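PDB 7C7D: alpha-1,3-glucanase, which hydrolyses internal alpha-1,3-glucosidic linkages of alpha-1,3-glucan, acting as a thermostable endo-type glycosidase of family GH87. Local coordinates for residues 106-111 with 195-200; 120-125 with 184-189; 234-239 with 256-261; 418-423 with 453-458. All coordinates share one frame; numbering follows the deposited sequence.

Contact 1 of 4, residues 106-111 with 195-200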
loop_
_atom_site.group_PDB
_atom_site.type_symbol
_atom_site.label_atom_id
_atom_site.label_comp_id
_atom_site.label_asym_id
_atom_site.label_seq_id
_atom_site.Cartn_x
_atom_site.Cartn_y
_atom_site.Cartn_z
ATOM N N PRO A 106 -0.594 13.172 -19.520
ATOM C CA PRO A 106 -1.763 13.791 -18.884
ATOM C C PRO A 106 -1.507 15.143 -18.235
ATOM O O PRO A 106 -2.479 15.840 -17.906
ATOM C CB PRO A 106 -2.130 12.755 -17.811
ATOM C CG PRO A 106 -0.798 12.208 -17.393
ATOM C CD PRO A 106 0.009 12.127 -18.671
ATOM N N ARG A 107 -0.250 15.534 -18.054
ATOM C CA ARG A 107 0.107 16.739 -17.313
ATOM C C ARG A 107 1.584 17.006 -17.557
ATOM O O ARG A 107 2.314 16.143 -18.047
ATOM C CB ARG A 107 -0.113 16.533 -15.816
ATOM C CG ARG A 107 0.898 15.556 -15.219
ATOM C CD ARG A 107 0.548 15.168 -13.807
ATOM N NE ARG A 107 0.866 16.222 -12.851
ATOM C CZ ARG A 107 0.326 16.308 -11.642
ATOM N NH1 ARG A 107 0.670 17.295 -10.828
ATOM N NH2 ARG A 107 -0.560 15.401 -11.248
ATOM N N ALA A 108 2.021 18.209 -17.189
ATOM C CA ALA A 108 3.438 18.542 -17.262
ATOM C C ALA A 108 4.244 17.534 -16.462
ATOM O O ALA A 108 3.920 17.238 -15.309
ATOM C CB ALA A 108 3.675 19.937 -16.691
ATOM N N ALA A 109 5.296 17.004 -17.077
ATOM C CA ALA A 109 6.077 15.964 -16.428
ATOM C C ALA A 109 7.485 15.973 -16.999
ATOM O O ALA A 109 7.709 16.408 -18.133
ATOM C CB ALA A 109 5.431 14.586 -16.613
ATOM N N ASN A 110 8.433 15.520 -16.179
ATOM C CA ASN A 110 9.812 15.324 -16.602
ATOM C C ASN A 110 10.350 13.988 -16.113
ATOM O O ASN A 110 11.558 13.741 -16.211
ATOM C CB ASN A 110 10.715 16.469 -16.122
ATOM C CG ASN A 110 10.774 16.579 -14.603
ATOM O OD1 ASN A 110 10.088 15.855 -13.883
ATOM N ND2 ASN A 110 11.601 17.497 -14.113
ATOM N N ALA A 111 9.484 13.133 -15.581
ATOM C CA ALA A 111 9.896 11.875 -14.987
ATOM C C ALA A 111 8.812 10.838 -15.231
ATOM O O ALA A 111 7.631 11.171 -15.387
ATOM C CB ALA A 111 10.165 12.031 -13.488
ATOM N N PHE A 195 3.290 9.815 -14.584
ATOM C CA PHE A 195 3.956 10.972 -15.167
ATOM C C PHE A 195 4.080 12.037 -14.088
ATOM O O PHE A 195 3.066 12.538 -13.595
ATOM C CB PHE A 195 3.150 11.473 -16.364
ATOM C CG PHE A 195 3.110 10.491 -17.496
ATOM C CD1 PHE A 195 2.165 9.474 -17.527
ATOM C CD2 PHE A 195 4.054 10.553 -18.506
ATOM C CE1 PHE A 195 2.141 8.559 -18.565
ATOM C CE2 PHE A 195 4.040 9.635 -19.543
ATOM C CZ PHE A 195 3.084 8.637 -19.573
ATOM N N GLU A 196 5.318 12.353 -13.703
ATOM C CA GLU A 196 5.598 13.173 -12.531
ATOM C C GLU A 196 6.451 14.376 -12.903
ATOM O O GLU A 196 7.342 14.283 -13.756
ATOM C CB GLU A 196 6.337 12.366 -11.448
ATOM C CG GLU A 196 6.518 13.125 -10.134
ATOM C CD GLU A 196 6.986 12.250 -8.986
ATOM O OE1 GLU A 196 7.003 11.007 -9.134
ATOM O OE2 GLU A 196 7.333 12.814 -7.925
ATOM N N GLN A 197 6.181 15.504 -12.247
ATOM C CA GLN A 197 7.046 16.675 -12.303
ATOM C C GLN A 197 7.964 16.635 -11.090
ATOM O O GLN A 197 7.520 16.867 -9.959
ATOM C CB GLN A 197 6.215 17.955 -12.297
ATOM C CG GLN A 197 7.053 19.203 -12.480
ATOM C CD GLN A 197 7.755 19.231 -13.824
ATOM O OE1 GLN A 197 8.879 19.722 -13.938
ATOM N NE2 GLN A 197 7.090 18.716 -14.852
ATOM N N VAL A 198 9.237 16.332 -11.324
ATOM C CA VAL A 198 10.239 16.259 -10.270
ATOM C C VAL A 198 11.053 17.542 -10.298
ATOM O O VAL A 198 11.539 17.956 -11.357
ATOM C CB VAL A 198 11.141 15.028 -10.448
ATOM C CG1 VAL A 198 12.299 15.061 -9.454
ATOM C CG2 VAL A 198 10.325 13.756 -10.281
ATOM N N SER A 199 11.195 18.172 -9.138
ATOM C CA SER A 199 11.983 19.387 -9.027
ATOM C C SER A 199 13.450 19.100 -9.326
ATOM O O SER A 199 13.930 17.969 -9.200
ATOM C CB SER A 199 11.874 19.939 -7.608
ATOM O OG SER A 199 10.661 20.642 -7.434
ATOM N N ALA A 200 14.169 20.144 -9.723
ATOM C CA ALA A 200 15.612 20.030 -9.857
ATOM C C ALA A 200 16.230 19.663 -8.508
ATOM O O ALA A 200 15.643 19.880 -7.444
ATOM C CB ALA A 200 16.203 21.345 -10.371
#
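Glu196 presents one carbonyl oxygen to two successive residues of segment 106-111, Asn110 and Ala111, and this two-to-one pairing identifies a classic beta bulge. The bond from Asn110 N to Glu196 O is 2.9 Å long, whereas the one from Ala111 N is bent to 124° and counts as weak. The pairing closes in the other direction, where Glu196 N donates to Ala111 O at 3.1 Å, as expected for an antiparallel hydrogen-bonded pair.

At the bulge the side chain of Asn110 carries the pairing onward in place of backbone. Its OD1 receives Val198 N at 2.7 Å, almost straight. On the other branch of the same amide, ND2 donates to Val198 O at 2.8 Å, meeting an in-plane lone pair of that carbonyl. Both polar atoms of the amide thus grip a single residue, which fixes the rotation of the Asn110 amide; with chi1 at 62°, CG sits between the backbone N and the carbonyl carbon, and the amide reaches across to segment 195-200.

Apolar contacts flank this polar centre. Ala111 CB meets Val198 CG2 at 3.6 Å, and toward the other end Pro106 CD makes an off-centre CH-pi contact, 4.0 Å from the centroid of the Phe195 ring.

Further out, Trp267 touches both Ala111 and Val198, while Arg107 has its polar end held through NH2 by Thr60 OG1. Glu196 turns its carboxylate away from segment 106-111 toward strand 341-348 of the parallel-stranded region, where OE2 forms a salt bridge with Arg346 NH2.

Contact 2 of 4, residues 120-125 with 184-189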
loop_
_atom_site.group_PDB
_atom_site.type_symbol
_atom_site.label_atom_id
_atom_site.label_comp_id
_atom_site.label_asym_id
_atom_site.label_seq_id
_atom_site.Cartn_x
_atom_site.Cartn_y
_atom_site.Cartn_z
ATOM N N ASP A 120 9.699 -14.659 -15.523
ATOM C CA ASP A 120 10.620 -15.007 -14.452
ATOM C C ASP A 120 11.904 -15.575 -15.034
ATOM O O ASP A 120 11.871 -16.410 -15.941
ATOM C CB ASP A 120 9.969 -16.028 -13.524
ATOM C CG ASP A 120 10.628 -16.076 -12.167
ATOM O OD1 ASP A 120 11.530 -15.251 -11.911
ATOM O OD2 ASP A 120 10.244 -16.938 -11.355
ATOM N N GLY A 121 13.038 -15.095 -14.527
ATOM C CA GLY A 121 14.338 -15.477 -15.030
ATOM C C GLY A 121 14.914 -14.549 -16.073
ATOM O O GLY A 121 16.105 -14.659 -16.391
ATOM N N GLN A 122 14.122 -13.632 -16.609
ATOM C CA GLN A 122 14.550 -12.794 -17.715
ATOM C C GLN A 122 14.661 -11.339 -17.286
ATOM O O GLN A 122 14.127 -10.917 -16.254
ATOM C CB GLN A 122 13.592 -12.918 -18.899
ATOM C CG GLN A 122 13.513 -14.328 -19.452
ATOM C CD GLN A 122 12.508 -14.446 -20.572
ATOM O OE1 GLN A 122 11.878 -13.466 -20.950
ATOM N NE2 GLN A 122 12.353 -15.649 -21.109
ATOM N N SER A 123 15.361 -10.574 -18.112
ATOM C CA SER A 123 15.534 -9.150 -17.883
ATOM C C SER A 123 15.891 -8.505 -19.210
ATOM O O SER A 123 16.224 -9.182 -20.186
ATOM C CB SER A 123 16.610 -8.874 -16.833
ATOM O OG SER A 123 17.867 -9.347 -17.277
ATOM N N GLY A 124 15.810 -7.181 -19.235
ATOM C CA GLY A 124 16.183 -6.443 -20.422
ATOM C C GLY A 124 15.934 -4.968 -20.235
ATOM O O GLY A 124 16.077 -4.435 -19.128
ATOM N N THR A 125 15.570 -4.290 -21.315
ATOM C CA THR A 125 15.303 -2.868 -21.252
ATOM C C THR A 125 14.042 -2.573 -22.039
ATOM O O THR A 125 13.562 -3.395 -22.821
ATOM C CB THR A 125 16.465 -2.036 -21.805
ATOM O OG1 THR A 125 16.761 -2.471 -23.136
ATOM C CG2 THR A 125 17.702 -2.186 -20.933
ATOM N N THR A 184 12.110 -4.257 -26.987
ATOM C CA THR A 184 13.150 -4.548 -27.974
ATOM C C THR A 184 13.871 -5.870 -27.724
ATOM O O THR A 184 14.254 -6.556 -28.676
ATOM C CB THR A 184 14.193 -3.423 -28.045
ATOM O OG1 THR A 184 14.833 -3.276 -26.771
ATOM C CG2 THR A 184 13.567 -2.099 -28.472
ATOM N N ASN A 185 14.084 -6.231 -26.456
ATOM C CA ASN A 185 14.945 -7.366 -26.132
ATOM C C ASN A 185 14.354 -8.300 -25.084
ATOM O O ASN A 185 15.056 -9.203 -24.617
ATOM C CB ASN A 185 16.338 -6.897 -25.693
ATOM C CG ASN A 185 16.287 -5.915 -24.537
ATOM O OD1 ASN A 185 15.384 -5.966 -23.708
ATOM N ND2 ASN A 185 17.267 -5.018 -24.471
ATOM N N VAL A 186 13.103 -8.082 -24.686
ATOM C CA VAL A 186 12.399 -8.953 -23.754
ATOM C C VAL A 186 10.929 -8.589 -23.862
ATOM O O VAL A 186 10.580 -7.436 -24.139
ATOM C CB VAL A 186 12.929 -8.800 -22.301
ATOM C CG1 VAL A 186 12.736 -7.372 -21.785
ATOM C CG2 VAL A 186 12.281 -9.820 -21.368
ATOM N N GLN A 187 10.061 -9.574 -23.662
ATOM C CA GLN A 187 8.626 -9.323 -23.699
ATOM C C GLN A 187 8.214 -8.653 -22.393
ATOM O O GLN A 187 8.483 -9.180 -21.310
ATOM C CB GLN A 187 7.878 -10.638 -23.885
ATOM C CG GLN A 187 6.373 -10.512 -24.040
ATOM C CD GLN A 187 5.701 -11.864 -23.984
ATOM O OE1 GLN A 187 5.649 -12.494 -22.929
ATOM N NE2 GLN A 187 5.199 -12.329 -25.123
ATOM N N VAL A 188 7.573 -7.493 -22.486
ATOM C CA VAL A 188 7.244 -6.694 -21.311
ATOM C C VAL A 188 5.735 -6.523 -21.244
ATOM O O VAL A 188 5.111 -6.086 -22.216
ATOM C CB VAL A 188 7.935 -5.318 -21.335
ATOM C CG1 VAL A 188 7.655 -4.568 -20.030
ATOM C CG2 VAL A 188 9.435 -5.465 -21.574
ATOM N N THR A 189 5.151 -6.851 -20.098
ATOM C CA THR A 189 3.740 -6.592 -19.851
ATOM C C THR A 189 3.655 -5.289 -19.070
ATOM O O THR A 189 4.088 -5.220 -17.917
ATOM C CB THR A 189 3.106 -7.764 -19.111
ATOM O OG1 THR A 189 3.188 -8.923 -19.954
ATOM C CG2 THR A 189 1.641 -7.478 -18.800
HETATM O O HOH W 1 17.261 -8.864 -22.681
HETATM O O HOH W 2 12.055 -5.024 -24.348
#
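Asn185 clamps Thr125 with both ends of its amide, and this clamp is the tight part of the contact. Thr125 N donates to Asn185 OD1 over 2.9 Å at 170°, arriving in the carbonyl plane on a lone pair. From the same amide, ND2 donates to Thr125 OG1, also at 2.9 Å but less straight, the hydroxyl oxygen standing somewhat out of the amide plane. Thr125 can be held at two points because OG1 lies between its own backbone N and carbonyl carbon (chi1 55°), within range of the amide that its N-H already engages.

Gly124 is pressed close beside the clamp. Its CA lies 3.4 Å from Asn185 OD1, and Val186 CG1 comes to 3.8 Å of the same CA, an approach that the missing side chain permits.

The remainder is looser and mediated by solvent. At the exposed end, Gln122 runs past Val186 in the opposite direction, with OE1 no nearer than 3.7 Å to Val186 CG2. One water donates to both Ser123 O and Asn185 O, bridging backbones that do not bond directly here. A second water lies 2.7 Å from Thr125 O, to which it donates; it also donates to Val186 O and accepts from Thr184 N, so three backbone groups are satisfied together.

Residues 184-187 are the passage between two antiparallel sheets. Strand 178-183, just before them, pairs with strand 123-130, which is flanked on its other edge by strand 133-142, whose Val141 touches Val186; strand 188-196, whose first residues close the segment, belongs to the second sheet, with a backbone hydrogen bond between Val188 and Leu95 of strand 92-95.

Contact 3 of 4, residues 234-239 with 256-261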
loop_
_atom_site.group_PDB
_atom_site.type_symbol
_atom_site.label_atom_id
_atom_site.label_comp_id
_atom_site.label_asym_id
_atom_site.label_seq_id
_atom_site.Cartn_x
_atom_site.Cartn_y
_atom_site.Cartn_z
ATOM N N ALA A 234 28.467 13.772 13.944
ATOM C CA ALA A 234 28.997 15.126 13.833
ATOM C C ALA A 234 27.917 16.182 13.636
ATOM O O ALA A 234 28.217 17.377 13.736
ATOM C CB ALA A 234 29.997 15.205 12.677
ATOM N N ALA A 235 26.679 15.779 13.362
ATOM C CA ALA A 235 25.597 16.711 13.065
ATOM C C ALA A 235 24.451 16.600 14.062
ATOM O O ALA A 235 23.296 16.852 13.715
ATOM C CB ALA A 235 25.096 16.534 11.633
ATOM N N GLN A 236 24.754 16.237 15.306
ATOM C CA GLN A 236 23.722 16.135 16.330
ATOM C C GLN A 236 23.076 17.496 16.561
ATOM O O GLN A 236 23.766 18.504 16.739
ATOM C CB GLN A 236 24.331 15.608 17.625
ATOM C CG GLN A 236 24.620 14.115 17.593
ATOM C CD GLN A 236 23.360 13.288 17.427
ATOM O OE1 GLN A 236 22.617 13.078 18.386
ATOM N NE2 GLN A 236 23.105 12.823 16.207
ATOM N N GLY A 237 21.745 17.518 16.552
ATOM C CA GLY A 237 21.001 18.758 16.574
ATOM C C GLY A 237 20.956 19.483 15.251
ATOM O O GLY A 237 20.403 20.589 15.185
ATOM N N GLY A 238 21.514 18.896 14.194
ATOM C CA GLY A 238 21.601 19.562 12.912
ATOM C C GLY A 238 21.255 18.672 11.738
ATOM O O GLY A 238 20.434 17.760 11.856
ATOM N N VAL A 239 21.885 18.925 10.596
ATOM C CA VAL A 239 21.477 18.340 9.327
ATOM C C VAL A 239 22.660 17.612 8.718
ATOM O O VAL A 239 23.751 18.182 8.593
ATOM C CB VAL A 239 20.952 19.415 8.358
ATOM C CG1 VAL A 239 20.619 18.796 7.003
ATOM C CG2 VAL A 239 19.746 20.124 8.955
ATOM N N VAL A 256 20.385 6.535 15.579
ATOM C CA VAL A 256 19.862 7.641 14.788
ATOM C C VAL A 256 18.895 8.420 15.675
ATOM O O VAL A 256 17.795 7.951 15.976
ATOM C CB VAL A 256 19.190 7.154 13.499
ATOM C CG1 VAL A 256 18.785 8.338 12.647
ATOM C CG2 VAL A 256 20.133 6.239 12.713
ATOM N N GLN A 257 19.335 9.589 16.135
ATOM C CA GLN A 257 18.535 10.486 16.953
ATOM C C GLN A 257 19.068 11.895 16.755
ATOM O O GLN A 257 20.223 12.085 16.367
ATOM C CB GLN A 257 18.568 10.107 18.441
ATOM C CG GLN A 257 19.966 10.033 19.062
ATOM C CD GLN A 257 19.962 9.415 20.461
ATOM O OE1 GLN A 257 19.172 8.510 20.756
ATOM N NE2 GLN A 257 20.846 9.900 21.327
ATOM N N ASN A 258 18.208 12.880 17.014
ATOM C CA ASN A 258 18.605 14.289 17.034
ATOM C C ASN A 258 19.334 14.690 15.757
ATOM O O ASN A 258 20.413 15.285 15.789
ATOM C CB ASN A 258 19.450 14.616 18.267
ATOM C CG ASN A 258 18.720 14.345 19.560
ATOM O OD1 ASN A 258 19.244 13.688 20.459
ATOM N ND2 ASN A 258 17.504 14.855 19.664
ATOM N N VAL A 259 18.744 14.350 14.613
ATOM C CA VAL A 259 19.413 14.583 13.344
ATOM C C VAL A 259 18.377 14.614 12.234
ATOM O O VAL A 259 17.363 13.911 12.284
ATOM C CB VAL A 259 20.510 13.517 13.089
ATOM C CG1 VAL A 259 19.884 12.168 12.729
ATOM C CG2 VAL A 259 21.482 13.988 12.013
ATOM N N THR A 260 18.638 15.444 11.236
ATOM C CA THR A 260 17.927 15.421 9.972
ATOM C C THR A 260 18.864 14.822 8.937
ATOM O O THR A 260 20.016 15.255 8.810
ATOM C CB THR A 260 17.536 16.843 9.564
ATOM O OG1 THR A 260 16.568 17.355 10.487
ATOM C CG2 THR A 260 16.962 16.870 8.155
ATOM N N LEU A 261 18.399 13.792 8.251
ATOM C CA LEU A 261 19.120 13.200 7.132
ATOM C C LEU A 261 18.392 13.650 5.875
ATOM O O LEU A 261 17.265 13.216 5.613
ATOM C CB LEU A 261 19.130 11.679 7.260
ATOM C CG LEU A 261 20.100 10.850 6.423
ATOM C CD1 LEU A 261 21.498 11.411 6.490
ATOM C CD2 LEU A 261 20.092 9.408 6.896
HETATM O O HOH W 3 22.002 12.889 21.039
HETATM O O HOH W 4 23.372 11.034 19.488
HETATM O O HOH W 5 17.814 18.150 12.881
#
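Asn258 O receives the shortest direct bond between the segments, from Gly237 N at 2.7 Å, and is approached as well by Gln236 CA in a CA-H...O contact. The donor lies in a type II beta turn from Ala235 to Gly238, closed by Gly238 N to Ala235 O at 2.8 Å. Gly237 has a phi of 77°, the positive value this turn requires at its third position.

The side chain of Gln236 makes a second bridge. NE2 donates to Gln257 O at 3.0 Å, approaching nearly along the C=O axis, and also bonds Ile232 O in the helix just before the turn. A bend at chi2 (-63°) folds the chain back so that the amide lies over the 257-258 backbone. Its OE1 faces solvent: a water donates to it at 2.7 Å and to Asn258 OD1 at 2.9 Å, and accepts from Gln257 NE2. The other end of that amide, Gln257 OE1, is taken by Ala283 N.

Beyond the turn the chains pair in parallel. Thr260 N donates to Gly238 O at 3.0 Å, and a water links the same carbonyl oxygen to Thr260 OG1. Val239 and Thr260 lie side by side on one face, pointing the same way, with CG2 of the valine 4.0 Å from CB of the threonine.

The contact is thus where helix 225-234 hands over to the early strands of the parallel beta-helix expected of this pectate lyase-like family. Strand 238-242 is placed between strand 209-210 and strand 259-263, and the latter pairs onward with strand 286-289.

Contact 4 of 4, residues 418-423 with 453-458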
loop_
_atom_site.group_PDB
_atom_site.type_symbol
_atom_site.label_atom_id
_atom_site.label_comp_id
_atom_site.label_asym_id
_atom_site.label_seq_id
_atom_site.Cartn_x
_atom_site.Cartn_y
_atom_site.Cartn_z
ATOM N N LYS A 418 -8.985 7.582 7.278
ATOM C CA LYS A 418 -9.752 8.667 6.670
ATOM C C LYS A 418 -9.225 9.055 5.295
ATOM O O LYS A 418 -8.027 9.274 5.123
ATOM C CB LYS A 418 -9.739 9.902 7.583
ATOM C CG LYS A 418 -10.418 11.132 6.993
ATOM C CD LYS A 418 -10.297 12.341 7.926
ATOM C CE LYS A 418 -11.639 12.879 8.390
ATOM N NZ LYS A 418 -11.505 13.535 9.723
ATOM N N GLY A 419 -10.126 9.177 4.322
ATOM C CA GLY A 419 -9.759 9.797 3.067
ATOM C C GLY A 419 -8.803 9.017 2.202
ATOM O O GLY A 419 -8.156 9.611 1.342
ATOM N N ASN A 420 -8.678 7.708 2.405
ATOM C CA ASN A 420 -7.765 6.905 1.607
ATOM C C ASN A 420 -8.454 6.412 0.343
ATOM O O ASN A 420 -9.661 6.172 0.320
ATOM C CB ASN A 420 -7.265 5.717 2.427
ATOM C CG ASN A 420 -6.552 6.157 3.693
ATOM O OD1 ASN A 420 -5.396 6.588 3.641
ATOM N ND2 ASN A 420 -7.233 6.061 4.833
ATOM N N LEU A 421 -7.663 6.270 -0.717
ATOM C CA LEU A 421 -8.090 5.669 -1.974
ATOM C C LEU A 421 -7.373 4.335 -2.082
ATOM O O LEU A 421 -6.139 4.294 -2.067
ATOM C CB LEU A 421 -7.714 6.567 -3.153
ATOM C CG LEU A 421 -7.956 5.976 -4.543
ATOM C CD1 LEU A 421 -9.440 5.646 -4.756
ATOM C CD2 LEU A 421 -7.448 6.921 -5.635
ATOM N N ILE A 422 -8.140 3.254 -2.142
ATOM C CA ILE A 422 -7.605 1.899 -2.122
ATOM C C ILE A 422 -8.212 1.149 -3.293
ATOM O O ILE A 422 -9.440 1.053 -3.392
ATOM C CB ILE A 422 -7.930 1.187 -0.798
ATOM C CG1 ILE A 422 -7.373 1.993 0.379
ATOM C CG2 ILE A 422 -7.402 -0.253 -0.817
ATOM C CD1 ILE A 422 -7.909 1.574 1.725
ATOM N N SER A 423 -7.356 0.616 -4.175
ATOM C CA SER A 423 -7.823 -0.039 -5.388
ATOM C C SER A 423 -7.139 -1.382 -5.574
ATOM O O SER A 423 -5.938 -1.525 -5.305
ATOM C CB SER A 423 -7.554 0.809 -6.633
ATOM O OG SER A 423 -8.051 2.129 -6.481
ATOM N N ASP A 453 -13.661 7.112 7.785
ATOM C CA ASP A 453 -14.406 8.205 7.161
ATOM C C ASP A 453 -13.822 8.591 5.808
ATOM O O ASP A 453 -12.614 8.802 5.688
ATOM C CB ASP A 453 -14.389 9.444 8.059
ATOM C CG ASP A 453 -15.065 10.635 7.404
ATOM O OD1 ASP A 453 -16.290 10.568 7.154
ATOM O OD2 ASP A 453 -14.373 11.623 7.102
ATOM N N GLY A 454 -14.681 8.735 4.803
ATOM C CA GLY A 454 -14.244 9.349 3.562
ATOM C C GLY A 454 -13.360 8.505 2.672
ATOM O O GLY A 454 -12.673 9.053 1.810
ATOM N N ASN A 455 -13.339 7.195 2.860
ATOM C CA ASN A 455 -12.486 6.344 2.043
ATOM C C ASN A 455 -13.205 5.923 0.762
ATOM O O ASN A 455 -14.433 5.828 0.715
ATOM C CB ASN A 455 -12.068 5.102 2.836
ATOM C CG ASN A 455 -11.323 5.458 4.104
ATOM O OD1 ASN A 455 -10.141 5.796 4.058
ATOM N ND2 ASN A 455 -12.020 5.422 5.240
ATOM N N THR A 456 -12.417 5.673 -0.283
ATOM C CA THR A 456 -12.910 5.186 -1.566
ATOM C C THR A 456 -12.219 3.869 -1.878
ATOM O O THR A 456 -10.984 3.796 -1.862
ATOM C CB THR A 456 -12.651 6.210 -2.669
ATOM O OG1 THR A 456 -13.425 7.378 -2.388
ATOM C CG2 THR A 456 -13.072 5.667 -4.027
ATOM N N LEU A 457 -13.020 2.842 -2.155
ATOM C CA LEU A 457 -12.557 1.464 -2.316
ATOM C C LEU A 457 -13.002 0.979 -3.687
ATOM O O LEU A 457 -14.210 0.862 -3.939
ATOM C CB LEU A 457 -13.153 0.567 -1.234
ATOM C CG LEU A 457 -13.016 1.072 0.205
ATOM C CD1 LEU A 457 -13.678 0.112 1.181
ATOM C CD2 LEU A 457 -11.556 1.281 0.570
ATOM N N VAL A 458 -12.040 0.710 -4.570
ATOM C CA VAL A 458 -12.307 0.439 -5.982
ATOM C C VAL A 458 -11.790 -0.958 -6.319
ATOM O O VAL A 458 -10.592 -1.235 -6.170
ATOM C CB VAL A 458 -11.642 1.489 -6.883
ATOM C CG1 VAL A 458 -11.961 1.211 -8.346
ATOM C CG2 VAL A 458 -12.077 2.903 -6.484
#
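Asn455 OD1 is gripped twice by Asn420: the backbone N donates to it at 2.9 Å and the side-chain ND2 at 3.0 Å. Both residues hold CG anti to the carbonyl carbon (chi1 -59° in each), and this shared rotamer in successive coils brings the amides into line, side by side with planes only 5° apart. ND2 of Asn420 reaches the oxygen in its carbonyl plane, while the backbone N approaches tilted out of that plane. Both asparagines are buried, and the other polar atoms of their amides have partners too. Asn455 ND2 donates to Val417 O. Asn420 ND2 also serves Phe393 O, and Asn420 OD1 accepts from Asn396 N, repeating one coil earlier the bond that Asn455 OD1 receives from Asn420 N.

The stacked pair Asn420-Asn455 is a rung consistent with an asparagine ladder, a familiar feature of the turns of right-handed parallel beta-helices. The backbone supports this reading: strand 421-423 and strand 456-458 run parallel, 12° apart in direction and 4.7 Å between axes. Thr456 N donates to Asn420 O, Ile422 N to Thr456 O, and Val458 N to Ile422 O. At the corner itself, where Gly419 has positive phi, its N donates to Asp453 O at 2.9 Å.

On the inward face Ile422 CD1 packs 3.8 Å from Leu457 CD2, and Ile432 of strand 432-435 touches both residues. On the other face Leu421 CD1 meets Thr456 CG2 at 3.7 Å. Lys418 and Asp453 extend in the same direction, with NZ and OD2 4.3 Å apart, too far for a salt bridge; the other carboxylate oxygen, Asp453 OD1, is hydrogen-bonded to Thr490 OG1.

Along the chain, contact 2 falls between the two segments of contact 1, and contacts 3 and 4 follow in series. Contacts 1 and 2 share strand 188-196, at opposite ends of it, and their centres are 26 Å apart in the antiparallel-sheet domain that also carries the calcium site. Contacts 3 and 4 both join neighbouring parallel strands of the pectate lyase-like beta-helix, the first near its start and the second several coils later, with centres 36 Å apart. Contact 1 comes within about 12 Å of contact 4 and about 15 Å of contact 3, nearest atoms, consistent with a place where the domains meet; contact 2 lies farther off, about 17 Å and 30 Å from them.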